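Succinyl-CoA:3-ketoacid coenzyme A transferase subunit B (Helicobacter pylori, PDB 3RRL) transfers coenzyme A from succinyl-CoA to a 3-oxo acid, giving a 3-oxoacyl-CoA and succinate, as one of the two kinds of subunit of the enzyme. Local coordinates at residues E12-G22 / G91-G99; M181-L192 / T199-L207. All blocks are in the same frame, centred on the assembly; numbering follows the deposited sequence.

Contact 1: residues E12-G22 / G91-G99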
ATOM      1  N   GLU B  12     -29.584  11.224   8.008  1.00 33.76           N
ATOM      2  CA  GLU B  12     -28.959  10.012   7.474  1.00 37.35           C
ATOM      3  C   GLU B  12     -27.716   9.578   8.262  1.00 36.03           C
ATOM      4  O   GLU B  12     -27.213   8.460   8.097  1.00 32.21           O
ATOM      5  CB  GLU B  12     -28.617  10.195   5.990  1.00 37.22           C
ATOM      6  CG  GLU B  12     -29.839  10.476   5.120  1.00 39.37           C
ATOM      7  CD  GLU B  12     -30.790   9.293   5.067  1.00 45.26           C
ATOM      8  OE1 GLU B  12     -30.302   8.155   4.869  1.00 48.55           O
ATOM      9  OE2 GLU B  12     -32.017   9.493   5.230  1.00 42.09           O
ATOM     10  N   LEU B  13     -27.217  10.462   9.119  1.00 38.68           N
ATOM     11  CA  LEU B  13     -26.040  10.135   9.921  1.00 42.67           C
ATOM     12  C   LEU B  13     -26.437   9.347  11.158  1.00 44.23           C
ATOM     13  O   LEU B  13     -27.305   9.766  11.924  1.00 46.50           O
ATOM     14  CB  LEU B  13     -25.277  11.397  10.312  1.00 45.36           C
ATOM     15  CG  LEU B  13     -24.760  12.226   9.141  1.00 47.13           C
ATOM     16  CD1 LEU B  13     -23.825  13.301   9.640  1.00 50.14           C
ATOM     17  CD2 LEU B  13     -24.043  11.327   8.178  1.00 48.27           C
ATOM     18  N   LYS B  14     -25.802   8.197  11.338  1.00 40.55           N
ATOM     19  CA  LYS B  14     -26.134   7.289  12.432  1.00 43.53           C
ATOM     20  C   LYS B  14     -24.916   7.004  13.304  1.00 43.21           C
ATOM     21  O   LYS B  14     -23.779   7.016  12.822  1.00 39.83           O
ATOM     22  CB  LYS B  14     -26.681   5.973  11.877  1.00 46.12           C
ATOM     23  CG  LYS B  14     -27.877   6.122  10.943  1.00 50.49           C
ATOM     24  CD  LYS B  14     -29.141   6.443  11.724  1.00 55.46           C
ATOM     25  CE  LYS B  14     -30.394   6.222  10.884  1.00 57.33           C
ATOM     26  NZ  LYS B  14     -31.629   6.171  11.731  1.00 58.65           N
ATOM     27  N   GLU B  15     -25.167   6.726  14.582  1.00 45.92           N
ATOM     28  CA  GLU B  15     -24.113   6.420  15.539  1.00 51.51           C
ATOM     29  C   GLU B  15     -23.202   5.312  15.032  1.00 46.61           C
ATOM     30  O   GLU B  15     -23.677   4.267  14.585  1.00 42.51           O
ATOM     31  CB  GLU B  15     -24.726   5.989  16.873  1.00 63.05           C
ATOM     32  CG  GLU B  15     -25.299   7.128  17.702  1.00 73.50           C
ATOM     33  CD  GLU B  15     -24.272   7.757  18.621  1.00 82.80           C
ATOM     34  OE1 GLU B  15     -23.175   7.177  18.782  1.00 85.79           O
ATOM     35  OE2 GLU B  15     -24.563   8.830  19.189  1.00 86.21           O
ATOM     36  N   GLY B  16     -21.894   5.547  15.098  1.00 45.59           N
ATOM     37  CA  GLY B  16     -20.922   4.516  14.784  1.00 41.68           C
ATOM     38  C   GLY B  16     -20.508   4.499  13.331  1.00 38.16           C
ATOM     39  O   GLY B  16     -19.698   3.678  12.914  1.00 40.73           O
HETATM   40  N   MSE B  17     -21.062   5.413  12.549  1.00 36.15           N
HETATM   41  CA  MSE B  17     -20.730   5.477  11.141  1.00 34.10           C
HETATM   42  C   MSE B  17     -19.384   6.125  10.902  1.00 37.77           C
HETATM   43  O   MSE B  17     -18.929   6.962  11.687  1.00 39.45           O
HETATM   44  CB  MSE B  17     -21.781   6.262  10.385  1.00 34.12           C
HETATM   45  CG  MSE B  17     -23.031   5.475  10.091  1.00 39.19           C
HETATM   46 SE   MSE B  17     -24.084   6.432   8.788  0.54 35.21          SE
HETATM   47  CE  MSE B  17     -25.361   5.024   8.362  1.00 47.13           C
ATOM     48  N   TYR B  18     -18.752   5.724   9.806  1.00 32.64           N
ATOM     49  CA  TYR B  18     -17.604   6.435   9.283  1.00 26.76           C
ATOM     50  C   TYR B  18     -18.099   7.172   8.046  1.00 31.03           C
ATOM     51  O   TYR B  18     -18.663   6.562   7.139  1.00 33.20           O
ATOM     52  CB  TYR B  18     -16.489   5.458   8.938  1.00 24.15           C
ATOM     53  CG  TYR B  18     -15.933   4.721  10.144  1.00 27.25           C
ATOM     54  CD1 TYR B  18     -14.876   5.250  10.885  1.00 28.90           C
ATOM     55  CD2 TYR B  18     -16.463   3.498  10.542  1.00 28.59           C
ATOM     56  CE1 TYR B  18     -14.355   4.573  11.993  1.00 31.38           C
ATOM     57  CE2 TYR B  18     -15.949   2.814  11.640  1.00 29.76           C
ATOM     58  CZ  TYR B  18     -14.902   3.358  12.363  1.00 32.96           C
ATOM     59  OH  TYR B  18     -14.409   2.676  13.452  1.00 35.83           O
ATOM     60  N   VAL B  19     -17.901   8.487   8.017  1.00 30.72           N
ATOM     61  CA  VAL B  19     -18.538   9.330   7.018  1.00 30.80           C
ATOM     62  C   VAL B  19     -17.543  10.236   6.319  1.00 29.69           C
ATOM     63  O   VAL B  19     -16.624  10.771   6.943  1.00 27.13           O
ATOM     64  CB  VAL B  19     -19.635  10.213   7.663  1.00 30.32           C
ATOM     65  CG1 VAL B  19     -20.257  11.140   6.629  1.00 30.11           C
ATOM     66  CG2 VAL B  19     -20.694   9.340   8.308  1.00 33.08           C
ATOM     67  N   ASN B  20     -17.739  10.413   5.017  1.00 26.32           N
ATOM     68  CA  ASN B  20     -16.972  11.393   4.270  1.00 28.52           C
ATOM     69  C   ASN B  20     -17.871  12.463   3.664  1.00 33.63           C
ATOM     70  O   ASN B  20     -18.798  12.156   2.910  1.00 33.50           O
ATOM     71  CB  ASN B  20     -16.154  10.732   3.172  1.00 30.50           C
ATOM     72  CG  ASN B  20     -15.314  11.734   2.411  1.00 33.12           C
ATOM     73  OD1 ASN B  20     -15.841  12.567   1.661  1.00 31.34           O
ATOM     74  ND2 ASN B  20     -13.996  11.676   2.614  1.00 28.11           N
ATOM     75  N   LEU B  21     -17.595  13.716   4.003  1.00 34.67           N
ATOM     76  CA  LEU B  21     -18.391  14.837   3.525  1.00 35.16           C
ATOM     77  C   LEU B  21     -17.640  15.555   2.420  1.00 35.47           C
ATOM     78  O   LEU B  21     -16.545  16.049   2.635  1.00 35.04           O
ATOM     79  CB  LEU B  21     -18.671  15.811   4.666  1.00 35.88           C
ATOM     80  CG  LEU B  21     -19.515  15.286   5.827  1.00 33.87           C
ATOM     81  CD1 LEU B  21     -19.679  16.351   6.901  1.00 33.03           C
ATOM     82  CD2 LEU B  21     -20.869  14.821   5.315  1.00 27.28           C
ATOM     83  N   GLY B  22     -18.222  15.603   1.230  1.00 37.72           N
ATOM     84  CA  GLY B  22     -17.590  16.308   0.133  1.00 40.84           C
ATOM     85  C   GLY B  22     -17.635  17.801   0.381  1.00 45.35           C
ATOM     86  O   GLY B  22     -18.379  18.273   1.240  1.00 44.56           O
ATOM     87  N   GLY B  91     -14.280   0.036   0.293  1.00 27.99           N
ATOM     88  CA  GLY B  91     -15.638  -0.075   0.804  1.00 26.58           C
ATOM     89  C   GLY B  91     -15.797   0.088   2.306  1.00 28.62           C
ATOM     90  O   GLY B  91     -16.796  -0.356   2.885  1.00 27.94           O
ATOM     91  N   HIS B  92     -14.821   0.724   2.946  1.00 27.02           N
ATOM     92  CA  HIS B  92     -14.833   0.840   4.404  1.00 27.34           C
ATOM     93  C   HIS B  92     -15.606   2.048   4.944  1.00 28.18           C
ATOM     94  O   HIS B  92     -15.974   2.076   6.116  1.00 28.69           O
ATOM     95  CB  HIS B  92     -13.399   0.804   4.941  1.00 30.73           C
ATOM     96  CG  HIS B  92     -12.627  -0.399   4.485  1.00 33.34           C
ATOM     97  ND1 HIS B  92     -12.557  -1.562   5.221  1.00 31.74           N
ATOM     98  CD2 HIS B  92     -11.924  -0.627   3.351  1.00 35.34           C
ATOM     99  CE1 HIS B  92     -11.832  -2.450   4.567  1.00 32.42           C
ATOM    100  NE2 HIS B  92     -11.438  -1.909   3.427  1.00 35.73           N
ATOM    101  N   ILE B  93     -15.882   3.026   4.087  1.00 29.56           N
ATOM    102  CA  ILE B  93     -16.634   4.216   4.489  1.00 28.68           C
ATOM    103  C   ILE B  93     -18.139   3.951   4.365  1.00 27.55           C
ATOM    104  O   ILE B  93     -18.619   3.570   3.301  1.00 32.20           O
ATOM    105  CB  ILE B  93     -16.269   5.431   3.608  1.00 29.09           C
ATOM    106  CG1 ILE B  93     -14.769   5.711   3.673  1.00 27.58           C
ATOM    107  CG2 ILE B  93     -17.075   6.671   4.018  1.00 29.66           C
ATOM    108  CD1 ILE B  93     -14.287   6.110   5.035  1.00 26.46           C
ATOM    109  N   ASP B  94     -18.883   4.156   5.447  1.00 25.73           N
ATOM    110  CA  ASP B  94     -20.309   3.831   5.452  1.00 30.76           C
ATOM    111  C   ASP B  94     -21.109   4.810   4.607  1.00 32.24           C
ATOM    112  O   ASP B  94     -22.086   4.440   3.968  1.00 31.27           O
ATOM    113  CB  ASP B  94     -20.858   3.833   6.880  1.00 35.00           C
ATOM    114  CG  ASP B  94     -20.201   2.791   7.761  1.00 38.45           C
ATOM    115  OD1 ASP B  94     -20.203   1.598   7.379  1.00 41.33           O
ATOM    116  OD2 ASP B  94     -19.672   3.170   8.828  1.00 37.04           O
ATOM    117  N   LEU B  95     -20.704   6.074   4.627  1.00 33.97           N
ATOM    118  CA  LEU B  95     -21.494   7.106   3.990  1.00 32.54           C
ATOM    119  C   LEU B  95     -20.649   8.202   3.346  1.00 31.80           C
ATOM    120  O   LEU B  95     -19.785   8.794   3.987  1.00 31.06           O
ATOM    121  CB  LEU B  95     -22.424   7.707   5.033  1.00 34.21           C
ATOM    122  CG  LEU B  95     -23.422   8.741   4.563  1.00 40.72           C
ATOM    123  CD1 LEU B  95     -24.262   8.147   3.459  1.00 46.38           C
ATOM    124  CD2 LEU B  95     -24.273   9.136   5.748  1.00 42.90           C
ATOM    125  N   ALA B  96     -20.928   8.489   2.082  1.00 30.38           N
ATOM    126  CA  ALA B  96     -20.331   9.635   1.420  1.00 27.38           C
ATOM    127  C   ALA B  96     -21.459  10.545   0.972  1.00 32.23           C
ATOM    128  O   ALA B  96     -22.382  10.109   0.280  1.00 33.55           O
ATOM    129  CB  ALA B  96     -19.494   9.204   0.237  1.00 21.99           C
ATOM    130  N   ILE B  97     -21.390  11.803   1.394  1.00 34.60           N
ATOM    131  CA  ILE B  97     -22.373  12.795   1.006  1.00 32.65           C
ATOM    132  C   ILE B  97     -21.718  13.771   0.052  1.00 32.03           C
ATOM    133  O   ILE B  97     -20.613  14.258   0.311  1.00 30.82           O
ATOM    134  CB  ILE B  97     -22.937  13.536   2.218  1.00 29.36           C
ATOM    135  CG1 ILE B  97     -23.480  12.531   3.242  1.00 24.74           C
ATOM    136  CG2 ILE B  97     -24.033  14.495   1.780  1.00 24.99           C
ATOM    137  CD1 ILE B  97     -24.121  13.172   4.446  1.00 23.47           C
ATOM    138  N   LEU B  98     -22.391  14.036  -1.064  1.00 30.37           N
ATOM    139  CA  LEU B  98     -21.809  14.825  -2.140  1.00 30.14           C
ATOM    140  C   LEU B  98     -22.803  15.832  -2.684  1.00 31.13           C
ATOM    141  O   LEU B  98     -24.021  15.629  -2.603  1.00 31.45           O
ATOM    142  CB  LEU B  98     -21.350  13.918  -3.290  1.00 31.94           C
ATOM    143  CG  LEU B  98     -20.225  12.903  -3.088  1.00 34.83           C
ATOM    144  CD1 LEU B  98     -20.790  11.519  -2.828  1.00 32.26           C
ATOM    145  CD2 LEU B  98     -19.338  12.866  -4.316  1.00 37.52           C
ATOM    146  N   GLY B  99     -22.279  16.922  -3.241  1.00 28.81           N
ATOM    147  CA  GLY B  99     -23.102  17.855  -3.986  1.00 28.87           C
ATOM    148  C   GLY B  99     -23.176  17.391  -5.424  1.00 30.95           C
ATOM    149  O   GLY B  99     -22.447  16.486  -5.813  1.00 34.80           O
TER
HETATM  150  O   HOH W   1     -19.300   1.205  10.602  1.00 41.59           O
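The Tyr18 ring meets the Asp94 carboxylate at its edge: OD2 of Asp94 sits near the ring plane, 3.7 Å from Tyr18 CD2, with the two planes 39° apart. Asp94 OD2 accepts Tyr18 N at 2.9 Å through its anti lone pair in a nearly straight bond, and also takes a bond from a water. Asp94 OD1 forms a salt bridge with Lys133, so both oxygens are held, which should restrict rotation of the carboxylate. Tyr18 OH bonds a basic side chain of a neighbouring subunit, placing this end at a subunit interface. Beyond, the strands run parallel: Tyr18 O takes Leu95 N, Asn20 N gives to Leu95 O (2.8 Å), Asn20 O takes Ile97 N, and Gly22 N reaches Ile97 O. On one face Val19 lies alongside Leu95, and Leu21 CD2 packs on Ile97 CD1 at 3.7 Å. Leu95 has CG anti to its N (chi1 -176°), which, with chi2 near 56°, brings CD2 to Leu13 CD2 and to the selenium of Met17. On the other face Asn20 bonds Gln41 and lies close to Glu43, the predicted active-site residue. Strands 18-21 and 95-98 are central in the mixed sheet, between strands 39-42 and 134-138, with helix 125-131 packed over Asn20 and Ala96.

Contact 2: residues M181-L192 / T199-L207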
HETATM    1  N   MSE B 181     -35.833   5.293 -10.311  1.00 50.44           N
HETATM    2  CA  MSE B 181     -35.882   6.318  -9.276  1.00 43.72           C
HETATM    3  C   MSE B 181     -37.245   6.398  -8.596  1.00 43.21           C
HETATM    4  O   MSE B 181     -38.275   6.507  -9.261  1.00 44.32           O
HETATM    5  CB  MSE B 181     -35.539   7.674  -9.887  1.00 38.22           C
HETATM    6  CG  MSE B 181     -35.361   8.782  -8.878  1.00 35.85           C
HETATM    7 SE   MSE B 181     -34.863  10.420  -9.789  0.77 50.00          SE
HETATM    8  CE  MSE B 181     -34.168  11.442  -8.297  1.00195.45           C
ATOM      9  N   LYS B 182     -37.249   6.361  -7.268  1.00 41.88           N
ATOM     10  CA  LYS B 182     -38.493   6.461  -6.506  1.00 42.77           C
ATOM     11  C   LYS B 182     -38.539   7.730  -5.663  1.00 43.24           C
ATOM     12  O   LYS B 182     -37.569   8.063  -4.980  1.00 43.36           O
ATOM     13  CB  LYS B 182     -38.660   5.242  -5.589  1.00 42.94           C
ATOM     14  CG  LYS B 182     -38.664   3.896  -6.296  1.00 45.72           C
ATOM     15  CD  LYS B 182     -38.427   2.776  -5.291  1.00 51.48           C
ATOM     16  CE  LYS B 182     -38.433   1.387  -5.938  1.00 56.77           C
ATOM     17  NZ  LYS B 182     -39.801   0.859  -6.251  1.00 59.00           N
ATOM     18  N   LEU B 183     -39.687   8.403  -5.670  1.00 35.58           N
ATOM     19  CA  LEU B 183     -39.884   9.562  -4.824  1.00 31.33           C
ATOM     20  C   LEU B 183     -40.431   9.007  -3.530  1.00 34.03           C
ATOM     21  O   LEU B 183     -41.564   8.544  -3.490  1.00 37.29           O
ATOM     22  CB  LEU B 183     -40.957  10.454  -5.444  1.00 29.24           C
ATOM     23  CG  LEU B 183     -41.485  11.576  -4.552  1.00 32.58           C
ATOM     24  CD1 LEU B 183     -40.341  12.514  -4.166  1.00 30.27           C
ATOM     25  CD2 LEU B 183     -42.608  12.352  -5.230  1.00 33.40           C
ATOM     26  N   VAL B 184     -39.618   8.998  -2.481  1.00 32.04           N
ATOM     27  CA  VAL B 184     -40.078   8.461  -1.209  1.00 31.16           C
ATOM     28  C   VAL B 184     -40.459   9.497  -0.156  1.00 32.23           C
ATOM     29  O   VAL B 184     -40.977   9.140   0.896  1.00 38.60           O
ATOM     30  CB  VAL B 184     -39.061   7.467  -0.627  1.00 29.51           C
ATOM     31  CG1 VAL B 184     -38.827   6.343  -1.614  1.00 30.44           C
ATOM     32  CG2 VAL B 184     -37.741   8.171  -0.303  1.00 27.18           C
ATOM     33  N   GLU B 185     -40.188  10.770  -0.422  1.00 29.90           N
ATOM     34  CA  GLU B 185     -40.515  11.810   0.550  1.00 33.75           C
ATOM     35  C   GLU B 185     -40.704  13.191  -0.088  1.00 36.04           C
ATOM     36  O   GLU B 185     -39.964  13.574  -0.995  1.00 38.23           O
ATOM     37  CB  GLU B 185     -39.430  11.853   1.630  1.00 40.16           C
ATOM     38  CG  GLU B 185     -39.804  12.587   2.906  1.00 44.99           C
ATOM     39  CD  GLU B 185     -38.666  12.598   3.931  1.00 48.11           C
ATOM     40  OE1 GLU B 185     -37.928  11.590   4.031  1.00 48.20           O
ATOM     41  OE2 GLU B 185     -38.508  13.616   4.636  1.00 49.26           O
ATOM     42  N   LEU B 186     -41.673  13.945   0.419  1.00 34.64           N
ATOM     43  CA  LEU B 186     -41.833  15.349   0.059  1.00 35.39           C
ATOM     44  C   LEU B 186     -41.295  16.195   1.207  1.00 36.91           C
ATOM     45  O   LEU B 186     -41.550  15.891   2.373  1.00 38.97           O
ATOM     46  CB  LEU B 186     -43.311  15.693  -0.169  1.00 33.84           C
ATOM     47  CG  LEU B 186     -44.045  15.112  -1.386  1.00 31.95           C
ATOM     48  CD1 LEU B 186     -45.549  15.388  -1.304  1.00 31.97           C
ATOM     49  CD2 LEU B 186     -43.463  15.648  -2.693  1.00 32.05           C
ATOM     50  N   GLN B 187     -40.545  17.246   0.884  1.00 35.70           N
ATOM     51  CA  GLN B 187     -40.075  18.177   1.906  1.00 36.44           C
ATOM     52  C   GLN B 187     -41.246  19.012   2.420  1.00 41.65           C
ATOM     53  O   GLN B 187     -42.278  19.120   1.754  1.00 38.86           O
ATOM     54  CB  GLN B 187     -38.960  19.077   1.364  1.00 36.31           C
ATOM     55  CG  GLN B 187     -37.629  18.362   1.107  1.00 34.21           C
ATOM     56  CD  GLN B 187     -36.712  18.364   2.316  1.00 38.63           C
ATOM     57  OE1 GLN B 187     -37.169  18.286   3.455  1.00 40.86           O
ATOM     58  NE2 GLN B 187     -35.404  18.461   2.071  1.00 38.05           N
ATOM     59  N   GLU B 188     -41.083  19.592   3.606  1.00 49.06           N
ATOM     60  CA  GLU B 188     -42.153  20.350   4.254  1.00 52.96           C
ATOM     61  C   GLU B 188     -42.693  21.483   3.385  1.00 50.74           C
ATOM     62  O   GLU B 188     -41.933  22.316   2.899  1.00 46.49           O
ATOM     63  CB  GLU B 188     -41.678  20.901   5.599  1.00 60.37           C
ATOM     64  CG  GLU B 188     -42.144  20.096   6.800  1.00 69.94           C
ATOM     65  CD  GLU B 188     -43.639  20.237   7.048  1.00 78.44           C
ATOM     66  OE1 GLU B 188     -44.138  19.680   8.052  1.00 80.77           O
ATOM     67  OE2 GLU B 188     -44.316  20.907   6.239  1.00 80.85           O
ATOM     68  N   GLY B 189     -44.014  21.507   3.197  1.00 53.03           N
ATOM     69  CA  GLY B 189     -44.660  22.568   2.442  1.00 52.44           C
ATOM     70  C   GLY B 189     -44.513  22.433   0.936  1.00 52.19           C
ATOM     71  O   GLY B 189     -44.731  23.392   0.183  1.00 48.76           O
ATOM     72  N   VAL B 190     -44.140  21.234   0.496  1.00 50.01           N
ATOM     73  CA  VAL B 190     -43.979  20.956  -0.925  1.00 46.36           C
ATOM     74  C   VAL B 190     -45.030  19.951  -1.405  1.00 44.03           C
ATOM     75  O   VAL B 190     -45.380  19.009  -0.689  1.00 41.43           O
ATOM     76  CB  VAL B 190     -42.552  20.454  -1.242  1.00 43.96           C
ATOM     77  CG1 VAL B 190     -42.423  20.105  -2.719  1.00 43.58           C
ATOM     78  CG2 VAL B 190     -41.524  21.513  -0.854  1.00 39.54           C
ATOM     79  N   SER B 191     -45.530  20.153  -2.619  1.00 42.91           N
ATOM     80  CA  SER B 191     -46.628  19.343  -3.129  1.00 44.52           C
ATOM     81  C   SER B 191     -46.124  18.333  -4.139  1.00 40.40           C
ATOM     82  O   SER B 191     -45.124  18.567  -4.818  1.00 39.52           O
ATOM     83  CB  SER B 191     -47.690  20.217  -3.793  1.00 47.76           C
ATOM     84  OG  SER B 191     -47.338  20.468  -5.141  1.00 49.69           O
ATOM     85  N   LEU B 192     -46.807  17.198  -4.219  1.00 39.11           N
ATOM     86  CA  LEU B 192     -46.476  16.194  -5.216  1.00 42.18           C
ATOM     87  C   LEU B 192     -46.370  16.833  -6.599  1.00 45.45           C
ATOM     88  O   LEU B 192     -45.428  16.568  -7.349  1.00 48.00           O
ATOM     89  CB  LEU B 192     -47.522  15.076  -5.219  1.00 39.22           C
ATOM     90  CG  LEU B 192     -47.330  13.979  -6.271  1.00 40.15           C
ATOM     91  CD1 LEU B 192     -45.907  13.450  -6.268  1.00 37.82           C
ATOM     92  CD2 LEU B 192     -48.328  12.840  -6.078  1.00 41.32           C
ATOM     93  N   THR B 199     -39.422  18.272 -12.121  1.00 52.60           N
ATOM     94  CA  THR B 199     -38.552  17.130 -12.373  1.00 48.15           C
ATOM     95  C   THR B 199     -38.693  16.605 -13.797  1.00 47.66           C
ATOM     96  O   THR B 199     -39.792  16.273 -14.234  1.00 46.77           O
ATOM     97  CB  THR B 199     -38.851  15.994 -11.395  1.00 45.96           C
ATOM     98  OG1 THR B 199     -38.708  16.476 -10.056  1.00 44.47           O
ATOM     99  CG2 THR B 199     -37.894  14.832 -11.616  1.00 45.63           C
ATOM    100  N   GLU B 200     -37.581  16.553 -14.521  1.00 47.41           N
ATOM    101  CA  GLU B 200     -37.563  15.971 -15.861  1.00 48.10           C
ATOM    102  C   GLU B 200     -37.470  14.448 -15.809  1.00 47.34           C
ATOM    103  O   GLU B 200     -38.128  13.749 -16.580  1.00 48.38           O
ATOM    104  CB  GLU B 200     -36.402  16.533 -16.678  1.00 52.25           C
ATOM    105  CG  GLU B 200     -36.418  18.045 -16.814  1.00 59.41           C
ATOM    106  CD  GLU B 200     -35.233  18.566 -17.609  1.00 67.55           C
ATOM    107  OE1 GLU B 200     -35.091  19.804 -17.720  1.00 72.14           O
ATOM    108  OE2 GLU B 200     -34.443  17.742 -18.120  1.00 68.21           O
ATOM    109  N   ALA B 201     -36.648  13.937 -14.896  1.00 42.95           N
ATOM    110  CA  ALA B 201     -36.457  12.500 -14.755  1.00 39.89           C
ATOM    111  C   ALA B 201     -37.798  11.809 -14.546  1.00 42.35           C
ATOM    112  O   ALA B 201     -38.702  12.376 -13.935  1.00 45.04           O
ATOM    113  CB  ALA B 201     -35.523  12.205 -13.585  1.00 37.32           C
ATOM    114  N   GLU B 202     -37.929  10.595 -15.072  1.00 43.23           N
ATOM    115  CA  GLU B 202     -39.107   9.775 -14.820  1.00 47.16           C
ATOM    116  C   GLU B 202     -38.923   9.016 -13.518  1.00 44.73           C
ATOM    117  O   GLU B 202     -37.865   8.425 -13.281  1.00 43.87           O
ATOM    118  CB  GLU B 202     -39.325   8.778 -15.958  1.00 54.97           C
ATOM    119  CG  GLU B 202     -39.557   9.418 -17.313  1.00 62.56           C
ATOM    120  CD  GLU B 202     -39.451   8.421 -18.456  1.00 69.37           C
ATOM    121  OE1 GLU B 202     -38.698   7.426 -18.321  1.00 67.14           O
ATOM    122  OE2 GLU B 202     -40.124   8.634 -19.489  1.00 74.27           O
ATOM    123  N   PHE B 203     -39.953   9.013 -12.678  1.00 41.39           N
ATOM    124  CA  PHE B 203     -39.852   8.341 -11.388  1.00 39.98           C
ATOM    125  C   PHE B 203     -41.170   7.700 -10.969  1.00 42.79           C
ATOM    126  O   PHE B 203     -42.234   8.076 -11.459  1.00 44.65           O
ATOM    127  CB  PHE B 203     -39.375   9.322 -10.306  1.00 31.63           C
ATOM    128  CG  PHE B 203     -40.289  10.501 -10.103  1.00 32.34           C
ATOM    129  CD1 PHE B 203     -41.264  10.483  -9.113  1.00 32.01           C
ATOM    130  CD2 PHE B 203     -40.174  11.630 -10.897  1.00 34.80           C
ATOM    131  CE1 PHE B 203     -42.109  11.566  -8.918  1.00 31.11           C
ATOM    132  CE2 PHE B 203     -41.014  12.718 -10.704  1.00 37.13           C
ATOM    133  CZ  PHE B 203     -41.986  12.683  -9.711  1.00 34.13           C
ATOM    134  N   GLU B 204     -41.081   6.735 -10.057  1.00 40.86           N
ATOM    135  CA  GLU B 204     -42.259   6.099  -9.485  1.00 43.27           C
ATOM    136  C   GLU B 204     -42.599   6.801  -8.182  1.00 38.91           C
ATOM    137  O   GLU B 204     -41.702   7.157  -7.416  1.00 34.69           O
ATOM    138  CB  GLU B 204     -41.983   4.625  -9.194  1.00 50.25           C
ATOM    139  CG  GLU B 204     -41.580   3.798 -10.398  1.00 59.84           C
ATOM    140  CD  GLU B 204     -40.996   2.446 -10.002  1.00 68.52           C
ATOM    141  OE1 GLU B 204     -40.836   2.197  -8.786  1.00 71.27           O
ATOM    142  OE2 GLU B 204     -40.693   1.631 -10.905  1.00 70.74           O
ATOM    143  N   VAL B 205     -43.889   6.980  -7.916  1.00 35.90           N
ATOM    144  CA  VAL B 205     -44.303   7.643  -6.690  1.00 32.51           C
ATOM    145  C   VAL B 205     -44.540   6.604  -5.601  1.00 35.74           C
ATOM    146  O   VAL B 205     -45.512   5.841  -5.617  1.00 38.89           O
ATOM    147  CB  VAL B 205     -45.584   8.463  -6.918  1.00 34.52           C
ATOM    148  CG1 VAL B 205     -46.114   9.004  -5.593  1.00 33.94           C
ATOM    149  CG2 VAL B 205     -45.315   9.587  -7.909  1.00 32.41           C
ATOM    150  N   ARG B 206     -43.589   6.576  -4.681  1.00 33.45           N
ATOM    151  CA  ARG B 206     -43.564   5.718  -3.505  1.00 32.58           C
ATOM    152  C   ARG B 206     -43.878   6.378  -2.161  1.00 37.12           C
ATOM    153  O   ARG B 206     -43.426   5.891  -1.129  1.00 41.85           O
ATOM    154  CB  ARG B 206     -42.305   4.859  -3.471  1.00 38.40           C
ATOM    155  CG  ARG B 206     -42.254   3.866  -4.636  1.00 41.22           C
ATOM    156  CD  ARG B 206     -43.488   2.958  -4.642  1.00 41.49           C
ATOM    157  NE  ARG B 206     -43.449   1.979  -5.727  1.00 43.10           N
ATOM    158  CZ  ARG B 206     -43.963   2.176  -6.939  1.00 44.75           C
ATOM    159  NH1 ARG B 206     -43.877   1.224  -7.858  1.00 46.49           N
ATOM    160  NH2 ARG B 206     -44.565   3.321  -7.236  1.00 42.07           N
ATOM    161  N   LEU B 207     -44.458   7.574  -2.175  1.00 38.82           N
ATOM    162  CA  LEU B 207     -44.883   8.202  -0.922  1.00 38.69           C
ATOM    163  C   LEU B 207     -45.727   7.255  -0.085  1.00 41.71           C
ATOM    164  O   LEU B 207     -45.691   7.312   1.143  1.00 47.77           O
ATOM    165  CB  LEU B 207     -45.649   9.499  -1.179  1.00 33.09           C
ATOM    166  CG  LEU B 207     -44.837  10.531  -1.959  1.00 34.78           C
ATOM    167  CD1 LEU B 207     -45.686  11.735  -2.311  1.00 28.39           C
ATOM    168  CD2 LEU B 207     -43.586  10.945  -1.180  1.00 25.42           C
TER
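Lys182 and Glu204 run side by side from a bridged pair in parallel strands, and their ends meet in a salt bridge, NZ to OE1 at 3.0 Å. The lysine chain is extended until a bend at chi4 (-78°) turns NZ onto the carboxylate oxygen, nearly along its C-O axis. Glu204 OE1 also lies over one face of the Arg206 guanidinium, toward its rim and 3.3 Å from Arg206 NH1, where charge attracts but no N-H points at it. This shared carboxylate probably offsets the repulsion between Lys182 NZ and Arg206 NE. Arg206 NH2 bonds Val205 O at 3.1 Å, in the guanidinium plane but from above the carbonyl plane. On the opposite face Leu183 CB packs on Phe203 CD1 at 3.7 Å, while the C-terminal Leu207 puts CD1 against Leu186 CD1 at 3.8 Å, the two side chains crossing at about a right angle. The backbones that position these side chains are bonded to each other: Glu204 N to Met181 O, Leu183 N to Glu204 O at 2.9 Å, and Arg206 N, less directly, to Leu183 O. The contact closes a beta-alpha-beta unit: strand 204-205 edges the sheet within this chain beside strand 180-186, strand 172-177 flanks the latter's other side, and helix 192-198 packs against Leu186 and Phe203.

From the N terminus, the chain leaves helix 2-10, forms strand 18-21, and then passes through strands 39-42, 46-49, 72-73 and 76-78 and helix 81-89 before contact 1 closes this long loop at strand 95-98. Contact 2 opens only much later, at strand 180-186, and closes a short loop through helix 192-198 at the C terminus. The two therefore follow in series, neither nested nor crossed. Both build the same mixed sheet, contact 1 in its middle and contact 2 at one margin, with strands 134-138, 166-168 and 172-177 between them. Their centres lie about 24 Å apart, and they do not touch. Arg8 spans the gap, forming salt bridges with Glu12 and Glu185.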